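Local coordinates for protein choline dehydrogenase and related flavoproteins (Aspergillus oryzae, PDB 3Q9T) that oxidises formate as a formate oxidase of the glucose-methanol-choline oxidoreductase family, using an 8-formyl-FAD cofactor, at residues 426-431 with 450-455. Sequence-based numbering, arbitrary orientation.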
loop_
_atom_site.group_PDB
_atom_site.type_symbol
_atom_site.label_atom_id
_atom_site.label_comp_id
_atom_site.label_asym_id
_atom_site.label_seq_id
_atom_site.Cartn_x
_atom_site.Cartn_y
_atom_site.Cartn_z
ATOM N N PRO A 426 0.551 19.907 -10.708
ATOM C CA PRO A 426 -0.042 18.685 -11.257
ATOM C C PRO A 426 -1.410 19.019 -11.833
ATOM O O PRO A 426 -1.932 20.074 -11.527
ATOM C CB PRO A 426 -0.188 17.793 -10.021
ATOM C CG PRO A 426 -0.409 18.772 -8.907
ATOM C CD PRO A 426 0.434 19.963 -9.237
ATOM N N ILE A 427 -1.973 18.152 -12.658
ATOM C CA ILE A 427 -3.321 18.396 -13.152
ATOM C C ILE A 427 -4.282 17.269 -12.807
ATOM O O ILE A 427 -5.435 17.294 -13.236
ATOM C CB ILE A 427 -3.332 18.567 -14.665
ATOM C CG1 ILE A 427 -2.715 17.323 -15.316
ATOM C CG2 ILE A 427 -2.628 19.872 -15.043
ATOM C CD1 ILE A 427 -3.016 17.177 -16.800
ATOM N N SER A 428 -3.815 16.273 -12.057
ATOM C CA SER A 428 -4.723 15.242 -11.558
ATOM C C SER A 428 -5.840 15.871 -10.724
ATOM O O SER A 428 -5.613 16.859 -10.020
ATOM C CB SER A 428 -3.968 14.205 -10.722
ATOM O OG SER A 428 -3.158 13.397 -11.547
ATOM N N ASP A 429 -7.050 15.318 -10.826
ATOM C CA ASP A 429 -8.155 15.729 -9.968
ATOM C C ASP A 429 -7.747 15.588 -8.504
ATOM O O ASP A 429 -6.867 14.800 -8.187
ATOM C CB ASP A 429 -9.393 14.864 -10.226
ATOM C CG ASP A 429 -10.117 15.238 -11.517
ATOM O OD1 ASP A 429 -9.891 16.348 -12.036
ATOM O OD2 ASP A 429 -10.909 14.416 -12.013
ATOM N N PRO A 430 -8.396 16.349 -7.617
ATOM C CA PRO A 430 -8.160 16.288 -6.173
ATOM C C PRO A 430 -8.623 14.973 -5.569
ATOM O O PRO A 430 -9.457 14.285 -6.149
ATOM C CB PRO A 430 -9.025 17.424 -5.624
ATOM C CG PRO A 430 -10.045 17.681 -6.673
ATOM C CD PRO A 430 -9.379 17.384 -7.978
ATOM N N GLY A 431 -8.075 14.633 -4.410
ATOM C CA GLY A 431 -8.569 13.509 -3.645
ATOM C C GLY A 431 -9.658 13.991 -2.701
ATOM O O GLY A 431 -10.332 14.990 -2.949
ATOM N N PHE A 450 -2.933 10.935 -6.103
ATOM C CA PHE A 450 -1.774 11.306 -6.898
ATOM C C PHE A 450 -1.805 10.573 -8.237
ATOM O O PHE A 450 -2.090 9.358 -8.302
ATOM C CB PHE A 450 -0.477 10.930 -6.165
ATOM C CG PHE A 450 -0.078 11.867 -5.056
ATOM C CD1 PHE A 450 -0.372 13.231 -5.119
ATOM C CD2 PHE A 450 0.652 11.392 -3.973
ATOM C CE1 PHE A 450 0.028 14.089 -4.117
ATOM C CE2 PHE A 450 1.046 12.252 -2.944
ATOM C CZ PHE A 450 0.746 13.600 -3.025
ATOM N N PHE A 451 -1.503 11.302 -9.305
ATOM C CA PHE A 451 -1.319 10.698 -10.620
ATOM C C PHE A 451 -2.612 10.081 -11.213
ATOM O O PHE A 451 -2.561 9.170 -12.037
ATOM C CB PHE A 451 -0.179 9.676 -10.564
ATOM C CG PHE A 451 1.153 10.286 -10.205
ATOM C CD1 PHE A 451 1.780 11.181 -11.074
ATOM C CD2 PHE A 451 1.780 9.982 -9.002
ATOM C CE1 PHE A 451 2.986 11.751 -10.757
ATOM C CE2 PHE A 451 3.009 10.558 -8.672
ATOM C CZ PHE A 451 3.614 11.441 -9.547
ATOM N N ALA A 452 -3.766 10.568 -10.778
ATOM C CA ALA A 452 -5.023 10.133 -11.390
ATOM C C ALA A 452 -4.955 10.358 -12.903
ATOM O O ALA A 452 -5.449 9.552 -13.680
ATOM C CB ALA A 452 -6.206 10.873 -10.785
ATOM N N ASN A 453 -4.325 11.458 -13.315
ATOM C CA ASN A 453 -4.148 11.760 -14.737
ATOM C C ASN A 453 -2.768 11.285 -15.220
ATOM O O ASN A 453 -1.750 11.604 -14.603
ATOM C CB ASN A 453 -4.327 13.270 -14.976
ATOM C CG ASN A 453 -4.374 13.641 -16.456
ATOM O OD1 ASN A 453 -3.627 13.096 -17.272
ATOM N ND2 ASN A 453 -5.250 14.586 -16.804
ATOM N N ASP A 454 -2.728 10.525 -16.312
ATOM C CA ASP A 454 -1.458 10.039 -16.883
ATOM C C ASP A 454 -0.441 11.133 -17.233
ATOM O O ASP A 454 0.774 10.924 -17.116
ATOM C CB ASP A 454 -1.730 9.197 -18.126
ATOM C CG ASP A 454 -2.213 7.790 -17.797
ATOM O OD1 ASP A 454 -2.429 7.468 -16.604
ATOM O OD2 ASP A 454 -2.384 7.005 -18.752
ATOM N N LEU A 455 -0.919 12.290 -17.684
ATOM C CA LEU A 455 -0.007 13.407 -17.991
ATOM C C LEU A 455 0.918 13.724 -16.819
ATOM O O LEU A 455 2.075 14.053 -17.027
ATOM C CB LEU A 455 -0.774 14.673 -18.363
ATOM C CG LEU A 455 -0.876 15.195 -19.793
ATOM C CD1 LEU A 455 -0.477 16.688 -19.832
ATOM C CD2 LEU A 455 -0.083 14.369 -20.816
HETATM O O HOH W 1 -7.077 15.635 -14.670
#
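S428 and N453 make the one direct hydrogen bond between 426-431 and 450-455. The N-H of N453 points almost straight at OG of S428 (N to OG 2.9 Å, N-H...O 172°). Rotation about chi1 sets this hydroxyl opposite the carbonyl carbon of S428 and brings it against the 451-453 backbone. The same oxygen is also hydrogen-bonded to OD2 of D456, whose OD1 receives the amide of I427, so one carboxylate of the first helical turn holds two consecutive loop residues. CB of A452 rests alongside CB of S428 at 4.0 Å.

N453 is the N-cap of the helix. With CG anti to its own N (chi1 -171°), its amide group swings back so that OD1 accepts from N of L455 at 2.9 Å, the donor standing 25° off the carbonyl plane. The other end of that amide, ND2, donates to a water 3.0 Å away, which in turn donates to O of I427. The I427 side chain reaches across both residues: its CD1 lies 3.4 Å from ND2 of N453 and 3.7 Å from CB of L455, an apolar tip laid over the capping amide. The S428 hydroxyl, D456 and the water thus tie the loop to the helix start, while the bonds at OD1 and ND2, with CD1 against the amide face, probably fix the rotation of the N453 amide.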